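Local atomic coordinates of alpha-1,3-glucanase (Streptomyces thermodiastaticus, PDB entry 7C7D), a protein that hydrolyses alpha-1,3-glucan as a thermostable glycoside hydrolase of family 87, its catalytic unit joining a beta-sandwich-like domain to a right-handed parallel beta-helix. Residues K157-Y162 with Q400-N405; V192-Q197 with F370-G375; F502-G507 with H512-V517; A540-V545 with S576-T581. All blocks are in the same frame, centred on the assembly; numbering follows the deposited sequence. Where two conformers were deposited one is given.

Contact 1: K157-Y162 with Q400-N405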
# COMPACT_ATOMS: atom_id res chain seq x y z
N LYS A 157 9.92 -8.99 12.40
CA LYS A 157 9.32 -10.09 13.14
C LYS A 157 8.26 -10.73 12.26
O LYS A 157 7.90 -10.20 11.21
CB LYS A 157 8.69 -9.59 14.44
CG LYS A 157 9.70 -9.06 15.45
CD LYS A 157 9.03 -8.66 16.75
CE LYS A 157 10.06 -8.36 17.83
NZ LYS A 157 10.74 -7.05 17.57
N THR A 158 7.77 -11.90 12.68
CA THR A 158 6.65 -12.52 11.99
C THR A 158 5.55 -11.49 11.79
O THR A 158 5.25 -10.69 12.69
CB THR A 158 6.08 -13.70 12.79
OG1 THR A 158 7.14 -14.58 13.16
CG2 THR A 158 5.06 -14.47 11.95
N HIS A 159 4.95 -11.49 10.61
CA HIS A 159 4.05 -10.41 10.25
C HIS A 159 2.98 -10.95 9.30
O HIS A 159 2.89 -12.15 9.06
CB HIS A 159 4.82 -9.20 9.70
CG HIS A 159 5.72 -9.53 8.54
ND1 HIS A 159 6.99 -10.02 8.70
CD2 HIS A 159 5.52 -9.42 7.20
CE1 HIS A 159 7.54 -10.20 7.51
NE2 HIS A 159 6.67 -9.85 6.58
N HIS A 160 2.17 -10.04 8.76
CA HIS A 160 1.17 -10.40 7.76
C HIS A 160 0.08 -11.29 8.37
O HIS A 160 -0.25 -12.35 7.83
CB HIS A 160 1.84 -11.06 6.55
CG HIS A 160 1.15 -10.82 5.24
ND1 HIS A 160 1.17 -9.60 4.59
CD2 HIS A 160 0.46 -11.67 4.44
CE1 HIS A 160 0.50 -9.71 3.45
NE2 HIS A 160 0.07 -10.95 3.34
N PHE A 161 -0.47 -10.87 9.51
CA PHE A 161 -1.42 -11.69 10.25
C PHE A 161 -2.81 -11.69 9.62
O PHE A 161 -3.58 -12.63 9.84
CB PHE A 161 -1.56 -11.19 11.68
CG PHE A 161 -0.26 -11.02 12.39
CD1 PHE A 161 0.68 -12.04 12.41
CD2 PHE A 161 0.04 -9.84 13.05
CE1 PHE A 161 1.88 -11.89 13.07
CE2 PHE A 161 1.24 -9.67 13.70
CZ PHE A 161 2.16 -10.70 13.71
N TYR A 162 -3.15 -10.63 8.89
CA TYR A 162 -4.49 -10.45 8.36
C TYR A 162 -4.55 -10.89 6.90
O TYR A 162 -3.54 -11.23 6.28
CB TYR A 162 -4.95 -8.99 8.53
CG TYR A 162 -5.13 -8.59 9.98
CD1 TYR A 162 -4.04 -8.18 10.75
CD2 TYR A 162 -6.38 -8.65 10.60
CE1 TYR A 162 -4.19 -7.84 12.08
CE2 TYR A 162 -6.54 -8.33 11.94
CZ TYR A 162 -5.44 -7.92 12.67
OH TYR A 162 -5.60 -7.60 14.00
N GLN A 400 -1.71 -0.08 6.37
CA GLN A 400 -1.10 -1.26 6.99
C GLN A 400 -0.08 -2.01 6.14
O GLN A 400 -0.17 -3.23 6.00
CB GLN A 400 -2.19 -2.19 7.53
CG GLN A 400 -2.71 -1.75 8.90
CD GLN A 400 -1.66 -1.90 10.01
OE1 GLN A 400 -0.56 -2.41 9.78
NE2 GLN A 400 -2.01 -1.46 11.22
N PRO A 401 0.95 -1.34 5.61
CA PRO A 401 2.12 -2.10 5.17
C PRO A 401 2.76 -2.74 6.40
O PRO A 401 2.89 -2.09 7.44
CB PRO A 401 3.02 -1.04 4.54
CG PRO A 401 2.67 0.23 5.28
CD PRO A 401 1.20 0.12 5.62
N ASN A 402 3.12 -4.03 6.30
CA ASN A 402 3.50 -4.77 7.51
C ASN A 402 4.82 -4.28 8.09
O ASN A 402 5.05 -4.39 9.30
CB ASN A 402 3.75 -6.25 7.21
CG ASN A 402 2.57 -6.97 6.58
OD1 ASN A 402 2.80 -7.94 5.84
ND2 ASN A 402 1.35 -6.55 6.87
N LEU A 403 5.72 -3.82 7.22
CA LEU A 403 7.00 -3.27 7.60
C LEU A 403 7.36 -2.25 6.53
O LEU A 403 6.78 -2.23 5.45
CB LEU A 403 8.06 -4.38 7.74
CG LEU A 403 8.31 -5.29 6.55
CD1 LEU A 403 9.43 -4.75 5.67
CD2 LEU A 403 8.63 -6.72 7.01
N ALA A 404 8.32 -1.39 6.85
CA ALA A 404 8.76 -0.34 5.94
C ALA A 404 7.67 0.69 5.68
O ALA A 404 6.82 0.95 6.54
CB ALA A 404 9.38 -0.93 4.66
N ASN A 405 7.69 1.32 4.52
CA ASN A 405 7.01 2.61 4.35
C ASN A 405 5.66 2.48 3.65
O ASN A 405 5.38 1.52 2.94
CB ASN A 405 7.92 3.54 3.55
CG ASN A 405 9.31 3.63 4.15
OD1 ASN A 405 9.52 4.29 5.15
ND2 ASN A 405 10.27 2.94 3.53
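A buried loop-to-loop contact joins His159 and His160, in the link between strands 133-142 and 163-169, to Asn402 and Leu403, which follow strand 397-399. Its one cross-bond is short and bent: His160 ND1 gives its proton to Asn402 OD1 over 2.6 Å, with an N-H...O angle of 153°. The acceptor lies near the imidazole plane and is approached on a lone pair, while the amide plane stands 76° from that ring. The other amide atom, Asn402 ND2, turns to Asn373 OD1, so both polar ends of the asparagine have partners in this closed interior. The contact thus joins the all-beta N-terminal domain to a loop of the right-handed parallel beta-helix, the fold expected of a pectate lyase-like region. His159 has its CG between the backbone N and the carbonyl carbon (chi1 55°), a turn that lays one ring face beneath the methyl CD2 of Leu403. That CH-pi contact measures 3.8 Å from CD2 to the centroid of the His159 ring. Asn402 OD1 sits at the ring's edge, and His159 ND1 bonds Lys157 O at 2.7 Å, pinning the ring's rotation. Histidine suits this place because one flat group offers both a face and an N-H. With an alanine here, Lys157 O would probably lose its imidazole donor and a gap would open beside the methyl of Leu403.

Contact 2: V192-Q197 with F370-G375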
# COMPACT_ATOMS: atom_id res chain seq x y z
N VAL A 192 -11.85 -4.66 9.82
CA VAL A 192 -12.53 -3.58 9.10
C VAL A 192 -13.28 -4.25 7.95
O VAL A 192 -12.84 -5.28 7.43
CB VAL A 192 -11.51 -2.51 8.62
CG1 VAL A 192 -10.37 -3.12 7.81
CG2 VAL A 192 -12.22 -1.39 7.84
N ALA A 193 -14.42 -3.67 7.58
CA ALA A 193 -15.21 -4.16 6.46
C ALA A 193 -15.43 -3.04 5.46
O ALA A 193 -15.69 -1.89 5.85
CB ALA A 193 -16.56 -4.71 6.94
N ASP A 194 -15.32 -3.36 4.18
CA ASP A 194 -15.52 -2.41 3.09
C ASP A 194 -16.84 -2.73 2.40
O ASP A 194 -17.10 -3.88 2.04
CB ASP A 194 -14.40 -2.50 2.05
CG ASP A 194 -13.00 -2.41 2.65
OD1 ASP A 194 -12.81 -1.77 3.70
OD2 ASP A 194 -12.09 -3.00 2.05
N PHE A 195 -17.67 -1.70 2.20
CA PHE A 195 -18.98 -1.84 1.58
C PHE A 195 -18.94 -1.15 0.22
O PHE A 195 -18.75 0.06 0.15
CB PHE A 195 -20.04 -1.23 2.49
CG PHE A 195 -20.19 -1.96 3.79
CD1 PHE A 195 -19.37 -1.68 4.87
CD2 PHE A 195 -21.12 -2.98 3.91
CE1 PHE A 195 -19.50 -2.37 6.06
CE2 PHE A 195 -21.25 -3.68 5.10
CZ PHE A 195 -20.44 -3.37 6.18
N GLU A 196 -19.08 -1.94 -0.85
CA GLU A 196 -18.84 -1.47 -2.21
C GLU A 196 -20.06 -1.70 -3.09
O GLU A 196 -20.76 -2.70 -2.95
CB GLU A 196 -17.64 -2.21 -2.84
CG GLU A 196 -17.23 -1.65 -4.21
CD GLU A 196 -15.90 -2.18 -4.70
OE1 GLU A 196 -15.17 -2.83 -3.92
OE2 GLU A 196 -15.57 -1.92 -5.88
N GLN A 197 -20.30 -0.75 -4.00
CA GLN A 197 -21.27 -0.92 -5.07
C GLN A 197 -20.53 -1.40 -6.31
O GLN A 197 -19.79 -0.63 -6.93
CB GLN A 197 -21.99 0.40 -5.36
CG GLN A 197 -23.10 0.26 -6.37
CD GLN A 197 -24.21 -0.66 -5.89
OE1 GLN A 197 -24.81 -1.39 -6.67
NE2 GLN A 197 -24.49 -0.62 -4.59
N PHE A 370 -6.14 1.54 -4.20
CA PHE A 370 -6.27 1.18 -2.79
C PHE A 370 -5.32 0.02 -2.51
O PHE A 370 -5.37 -1.00 -3.20
CB PHE A 370 -7.70 0.76 -2.47
CG PHE A 370 -7.89 0.35 -1.04
CD1 PHE A 370 -7.88 1.31 -0.04
CD2 PHE A 370 -8.02 -0.98 -0.68
CE1 PHE A 370 -8.03 0.96 1.29
CE2 PHE A 370 -8.17 -1.34 0.66
CZ PHE A 370 -8.18 -0.37 1.64
N LEU A 371 -4.49 0.18 -1.48
CA LEU A 371 -3.48 -0.81 -1.11
C LEU A 371 -3.62 -1.12 0.38
O LEU A 371 -3.51 -0.21 1.21
CB LEU A 371 -2.07 -0.30 -1.41
CG LEU A 371 -1.78 -0.09 -2.91
CD1 LEU A 371 -1.85 1.39 -3.31
CD2 LEU A 371 -0.43 -0.69 -3.26
N ARG A 372 -3.86 -2.39 0.71
CA ARG A 372 -3.96 -2.84 2.09
C ARG A 372 -3.10 -4.09 2.26
O ARG A 372 -3.14 -5.00 1.43
CB ARG A 372 -5.41 -3.18 2.46
CG ARG A 372 -5.58 -3.79 3.85
CD ARG A 372 -7.02 -4.18 4.13
NE ARG A 372 -7.88 -3.03 4.43
CZ ARG A 372 -9.15 -2.94 4.07
NH1 ARG A 372 -9.71 -3.92 3.37
NH2 ARG A 372 -9.86 -1.86 4.38
N ASN A 373 -2.35 -4.15 3.36
CA ASN A 373 -1.66 -5.38 3.78
C ASN A 373 -0.57 -5.81 2.79
O ASN A 373 -0.51 -6.96 2.36
CB ASN A 373 -2.65 -6.52 4.07
CG ASN A 373 -2.01 -7.69 4.80
OD1 ASN A 373 -1.04 -7.53 5.54
ND2 ASN A 373 -2.58 -8.88 4.61
N GLN A 374 0.30 -4.86 2.44
CA GLN A 374 1.53 -5.17 1.74
C GLN A 374 2.57 -5.62 2.75
O GLN A 374 2.50 -5.27 3.93
CB GLN A 374 2.04 -3.93 0.98
CG GLN A 374 1.36 -3.70 -0.35
CD GLN A 374 -0.16 -3.72 -0.27
OE1 GLN A 374 -0.78 -2.79 0.27
NE2 GLN A 374 -0.77 -4.78 -0.79
N GLY A 375 3.54 -6.42 2.30
CA GLY A 375 4.57 -6.94 3.17
C GLY A 375 5.84 -6.13 3.23
O GLY A 375 6.84 -6.59 3.80
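The guanidinium of Arg372 lies between two apolar groups: Val192 CG1 sits 3.6 Å above one face, and the phenyl of Phe370 presents its edge, not its face, to the other, with CZ 3.5 Å from the plane; both are offset toward the rim. At its edge stands the carboxylate of Asp194, nearly coplanar with it at 30°. The two side chains arrive from opposite directions and meet end-on. Arg372 NH2 to Asp194 OD1 is 3.0 Å and almost straight at 175°, meeting the syn lone pair; Arg372 NH1 to Asp194 OD2 is 2.9 Å, more bent, and reaches the syn side from outside the carboxylate plane. Arginine suits the span, since the axes of the short segments 192-196 and 370-372 approach no closer than 12.5 Å, too far for backbone bonding. Its chain starts extended and bends at chi3 (-76°), which turns the guanidinium toward the acid. The strands belong to different domains: 188-196 to the antiparallel sheet of the N-terminal domain, 365-372 to the parallel beta-helix, making the pair a salt bridge between domains. Second partners hold both ends, Ser61 OG at Asp194 OD1 and Asn164 OD1 at Arg372 NH1. With all four touching residues buried, the opposite charges probably compensate each other, and the two bonds with the flanking groups are likely to fix the guanidinium's rotation.

Contact 3: F502-G507 with H512-V517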
# COMPACT_ATOMS: atom_id res chain seq x y z
N PHE A 502 7.73 15.13 11.37
CA PHE A 502 8.74 15.26 10.33
C PHE A 502 10.08 14.80 10.87
O PHE A 502 10.48 15.20 11.97
CB PHE A 502 8.88 16.72 9.88
CG PHE A 502 7.63 17.30 9.27
CD1 PHE A 502 7.30 17.03 7.95
CD2 PHE A 502 6.81 18.14 10.00
CE1 PHE A 502 6.16 17.57 7.38
CE2 PHE A 502 5.66 18.68 9.44
CZ PHE A 502 5.34 18.39 8.12
N GLU A 503 10.79 13.96 10.11
CA GLU A 503 12.11 13.48 10.50
C GLU A 503 13.11 13.78 9.40
O GLU A 503 12.84 13.54 8.22
CB GLU A 503 12.07 11.97 10.76
CG GLU A 503 13.44 11.39 11.06
CD GLU A 503 13.47 9.88 11.12
OE1 GLU A 503 12.48 9.22 10.73
OE2 GLU A 503 14.51 9.35 11.56
N PHE A 504 14.26 14.33 9.78
CA PHE A 504 15.36 14.60 8.87
C PHE A 504 16.56 13.85 9.41
O PHE A 504 16.98 14.08 10.55
CB PHE A 504 15.59 16.10 8.76
CG PHE A 504 14.33 16.84 8.41
CD1 PHE A 504 13.79 16.73 7.15
CD2 PHE A 504 13.64 17.56 9.37
CE1 PHE A 504 12.60 17.36 6.82
CE2 PHE A 504 12.45 18.19 9.06
CZ PHE A 504 11.94 18.10 7.78
N VAL A 505 17.08 12.91 8.63
CA VAL A 505 18.04 11.95 9.17
C VAL A 505 19.00 11.56 8.06
O VAL A 505 18.67 11.62 6.87
CB VAL A 505 17.29 10.73 9.76
CG1 VAL A 505 16.55 9.95 8.68
CG2 VAL A 505 18.23 9.82 10.54
N SER A 506 20.21 11.17 8.45
CA SER A 506 21.13 10.48 7.57
C SER A 506 21.23 9.08 8.17
O SER A 506 22.03 8.82 9.07
CB SER A 506 22.46 11.20 7.50
OG SER A 506 23.26 10.72 6.44
N GLY A 507 20.39 8.18 7.67
CA GLY A 507 20.02 6.97 8.39
C GLY A 507 21.12 5.93 8.53
O GLY A 507 20.96 5.01 9.34
N HIS A 512 25.60 12.67 5.98
CA HIS A 512 25.34 13.46 4.79
C HIS A 512 24.25 14.49 5.07
O HIS A 512 23.30 14.23 5.81
CB HIS A 512 24.89 12.57 3.64
CG HIS A 512 25.85 11.47 3.32
ND1 HIS A 512 27.13 11.70 2.86
CD2 HIS A 512 25.71 10.12 3.39
CE1 HIS A 512 27.74 10.55 2.67
NE2 HIS A 512 26.90 9.57 2.98
N ALA A 513 24.37 15.66 4.44
CA ALA A 513 23.46 16.76 4.74
C ALA A 513 22.05 16.49 4.20
O ALA A 513 21.87 16.04 3.06
CB ALA A 513 23.98 18.06 4.14
N VAL A 514 21.06 16.80 5.03
CA VAL A 514 19.70 17.02 4.57
C VAL A 514 19.58 18.53 4.38
O VAL A 514 19.68 19.30 5.34
CB VAL A 514 18.66 16.50 5.57
CG1 VAL A 514 17.27 16.97 5.18
CG2 VAL A 514 18.71 14.98 5.64
N LYS A 515 19.39 18.95 3.13
CA LYS A 515 19.39 20.36 2.78
C LYS A 515 18.44 20.53 1.61
O LYS A 515 17.96 19.56 1.03
CB LYS A 515 20.80 20.83 2.42
CG LYS A 515 21.48 19.93 1.39
CD LYS A 515 22.80 20.52 0.91
CE LYS A 515 23.45 19.61 -0.13
NZ LYS A 515 24.55 20.29 -0.85
N ASN A 516 18.17 21.79 1.25
CA ASN A 516 17.27 22.12 0.15
C ASN A 516 15.84 21.66 0.44
O ASN A 516 15.06 21.41 -0.49
CB ASN A 516 17.74 21.58 -1.20
CG ASN A 516 19.19 21.91 -1.48
OD1 ASN A 516 19.62 23.05 -1.33
ND2 ASN A 516 19.96 20.90 -1.89
N VAL A 517 15.50 21.56 1.72
CA VAL A 517 14.18 21.09 2.14
C VAL A 517 13.36 22.28 2.60
O VAL A 517 13.83 23.09 3.42
CB VAL A 517 14.30 20.06 3.28
CG1 VAL A 517 12.92 19.73 3.87
CG2 VAL A 517 15.00 18.82 2.79
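Phe504 points into the core of the right-handed parallel beta-helix, from strand 502-505 toward the corner where the chain turns at Asn516. From its CB outward, the first contact is Val514 CG1, 4.0 Å from Phe504 CB. The same methyl lies beside CD1, and one atom further along the ring Phe504 CE1 meets Val517 CG1 at 3.8 Å. The ring thus spans two valines placed before and after the corner, crossing Val514 at about a right angle. Its CG stands anti to the carbonyl carbon (chi1 -53°), which carries the ring along this apolar row. A large flat residue suits the spot because it can reach both valines, while their branched side chains offer methyls to several neighbours at once: the second methyl of Val514, CG2, rests against Val505 O at 3.6 Å. Val476, on the neighbouring strand 474-477, packs against both Phe504 and Val514. Where strand gives way to loop, a polar contact takes over. Ser506 is small, and its hydroxyl can accept from one backbone and reach another, Ser478 O in the adjoining turn. Across the contact, His512 N donates to Ser506 OG over 3.1 Å, at a bent angle of 139°.

Contact 4: A540-V545 with S576-T581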
# COMPACT_ATOMS: atom_id res chain seq x y z
N ALA A 540 16.90 23.35 6.82
CA ALA A 540 15.56 23.30 6.25
C ALA A 540 14.80 24.54 6.68
O ALA A 540 15.09 25.12 7.73
CB ALA A 540 14.80 22.05 6.69
N THR A 541 13.82 24.92 5.87
CA THR A 541 12.96 26.04 6.17
C THR A 541 11.55 25.54 6.44
O THR A 541 11.04 24.69 5.69
CB THR A 541 12.94 27.02 4.99
OG1 THR A 541 14.26 27.50 4.77
CG2 THR A 541 12.01 28.20 5.27
N PHE A 542 10.93 26.06 7.49
CA PHE A 542 9.58 25.68 7.89
C PHE A 542 8.69 26.91 7.91
O PHE A 542 9.01 27.90 8.59
CB PHE A 542 9.58 25.04 9.27
CG PHE A 542 10.43 23.80 9.34
CD1 PHE A 542 11.80 23.90 9.49
CD2 PHE A 542 9.86 22.55 9.21
CE1 PHE A 542 12.60 22.77 9.52
CE2 PHE A 542 10.66 21.40 9.25
CZ PHE A 542 12.02 21.52 9.41
N ARG A 543 7.57 26.84 7.19
CA ARG A 543 6.58 27.91 7.19
C ARG A 543 5.19 27.30 7.33
O ARG A 543 4.92 26.22 6.80
CB ARG A 543 6.58 28.69 5.85
CG ARG A 543 7.82 29.49 5.54
CD ARG A 543 7.61 30.33 4.28
NE ARG A 543 7.39 29.52 3.09
CZ ARG A 543 8.35 29.15 2.25
NH1 ARG A 543 9.60 29.53 2.48
NH2 ARG A 543 8.07 28.40 1.19
N ASN A 544 4.30 28.01 8.02
CA ASN A 544 2.88 27.68 8.01
C ASN A 544 2.58 26.29 8.55
O ASN A 544 1.64 25.64 8.11
CB ASN A 544 2.30 27.89 6.61
CG ASN A 544 2.59 29.27 6.10
OD1 ASN A 544 2.42 30.25 6.84
ND2 ASN A 544 3.05 29.38 4.86
N VAL A 545 3.36 25.84 9.54
CA VAL A 545 3.11 24.57 10.20
C VAL A 545 2.36 24.85 11.49
O VAL A 545 2.90 25.49 12.40
CB VAL A 545 4.42 23.82 10.46
CG1 VAL A 545 4.16 22.54 11.26
CG2 VAL A 545 5.11 23.50 9.14
N SER A 576 2.92 27.73 14.42
CA SER A 576 2.35 27.88 15.75
C SER A 576 2.20 26.52 16.41
O SER A 576 2.01 25.51 15.74
CB SER A 576 1.00 28.59 15.73
OG SER A 576 0.02 27.82 15.04
N GLY A 577 2.30 26.52 17.74
CA GLY A 577 2.06 25.33 18.53
C GLY A 577 3.26 24.43 18.72
O GLY A 577 3.14 23.41 19.42
N TRP A 578 4.41 24.77 18.15
CA TRP A 578 5.59 23.92 18.30
C TRP A 578 6.84 24.77 18.53
O TRP A 578 7.93 24.43 18.06
CB TRP A 578 5.75 22.94 17.13
CG TRP A 578 5.84 23.55 15.76
CD1 TRP A 578 4.83 24.14 15.05
CD2 TRP A 578 7.00 23.60 14.92
NE1 TRP A 578 5.29 24.58 13.84
CE2 TRP A 578 6.62 24.25 13.73
CE3 TRP A 578 8.32 23.17 15.07
CZ2 TRP A 578 7.52 24.48 12.69
CZ3 TRP A 578 9.21 23.40 14.03
CH2 TRP A 578 8.80 24.05 12.85
N ASP A 579 6.70 25.86 19.28
CA ASP A 579 7.78 26.82 19.50
C ASP A 579 8.67 26.45 20.67
O ASP A 579 9.15 27.32 21.40
CB ASP A 579 7.22 28.23 19.67
CG ASP A 579 8.12 29.30 19.06
OD1 ASP A 579 9.23 28.96 18.59
OD2 ASP A 579 7.71 30.48 19.03
N THR A 580 8.92 25.16 20.86
CA THR A 580 9.79 24.66 21.92
C THR A 580 10.79 23.68 21.34
O THR A 580 10.52 23.01 20.34
CB THR A 580 8.99 23.97 23.03
OG1 THR A 580 8.37 22.79 22.51
CG2 THR A 580 7.94 24.91 23.63
N THR A 581 11.94 23.61 21.99
CA THR A 581 13.03 22.71 21.64
C THR A 581 13.31 21.80 22.82
O THR A 581 13.37 22.25 23.97
CB THR A 581 14.27 23.52 21.27
OG1 THR A 581 13.96 24.36 20.14
CG2 THR A 581 15.42 22.61 20.91
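Trp578 turns its edge to Phe542 and crosses the side chain of Val545 at about a right angle. With Phe542 it makes an offset edge-to-face pair: the edge of the indole is turned to the phenyl face, the planes are 71° apart, and the centroids of the Phe542 ring and the Trp578 six-membered ring lie 5.7 Å apart. The leading atom is Trp578 CH2, within 3.8 Å of Phe542 CB. Val545 lies to one side of the indole plane, its CG1 over the rim, 3.5 Å from Trp578 NE1. Trp578 CG sits between its backbone N and carbonyl carbon (chi1 58°), which brings the indole across Val545 toward Phe542. Phe542 and Val545 flank the corner at Asn544, where strand 538-550 of the parallel beta-helix changes face, and the loop after strand 567-571 folds back over this last part of the solenoid. Tryptophan suits the place because it combines a broad apolar edge with one N-H. Trp578 NE1 donates to Val545 O over 2.9 Å, in its own ring plane but well above the carbonyl plane, while Ser576 N reaches the same oxygen over 3.0 Å from the opposite face. A phenylalanine in its place, lacking the indole N-H, would probably leave Val545 O with Ser576 N alone of these two donors and open a gap beside Phe542. The indole also packs on Val532 and Ile555.

Overall arrangement
Contacts 1 and 2 lie near the middle of the molecule, fully buried, and join the same two domains, the N-terminal beta domain and the beta-helix. They touch directly: Asn402 N bonds to Gln374 O. Contacts 3 and 4, centred 24 and 30 Å from the centre of the chain, belong to the later part of the helix and are also largely buried, each with a partly exposed residue, His512 and Ser576; Val517 O meets Thr541 N, and the rings of Phe504 and Phe542 pack together. Chemistry follows place. The domain interface relies on buried polar groups, a charged pair and imidazole-amide bonding, whereas the later turns rely on valines and aromatic rings, with polar bonds where loops begin.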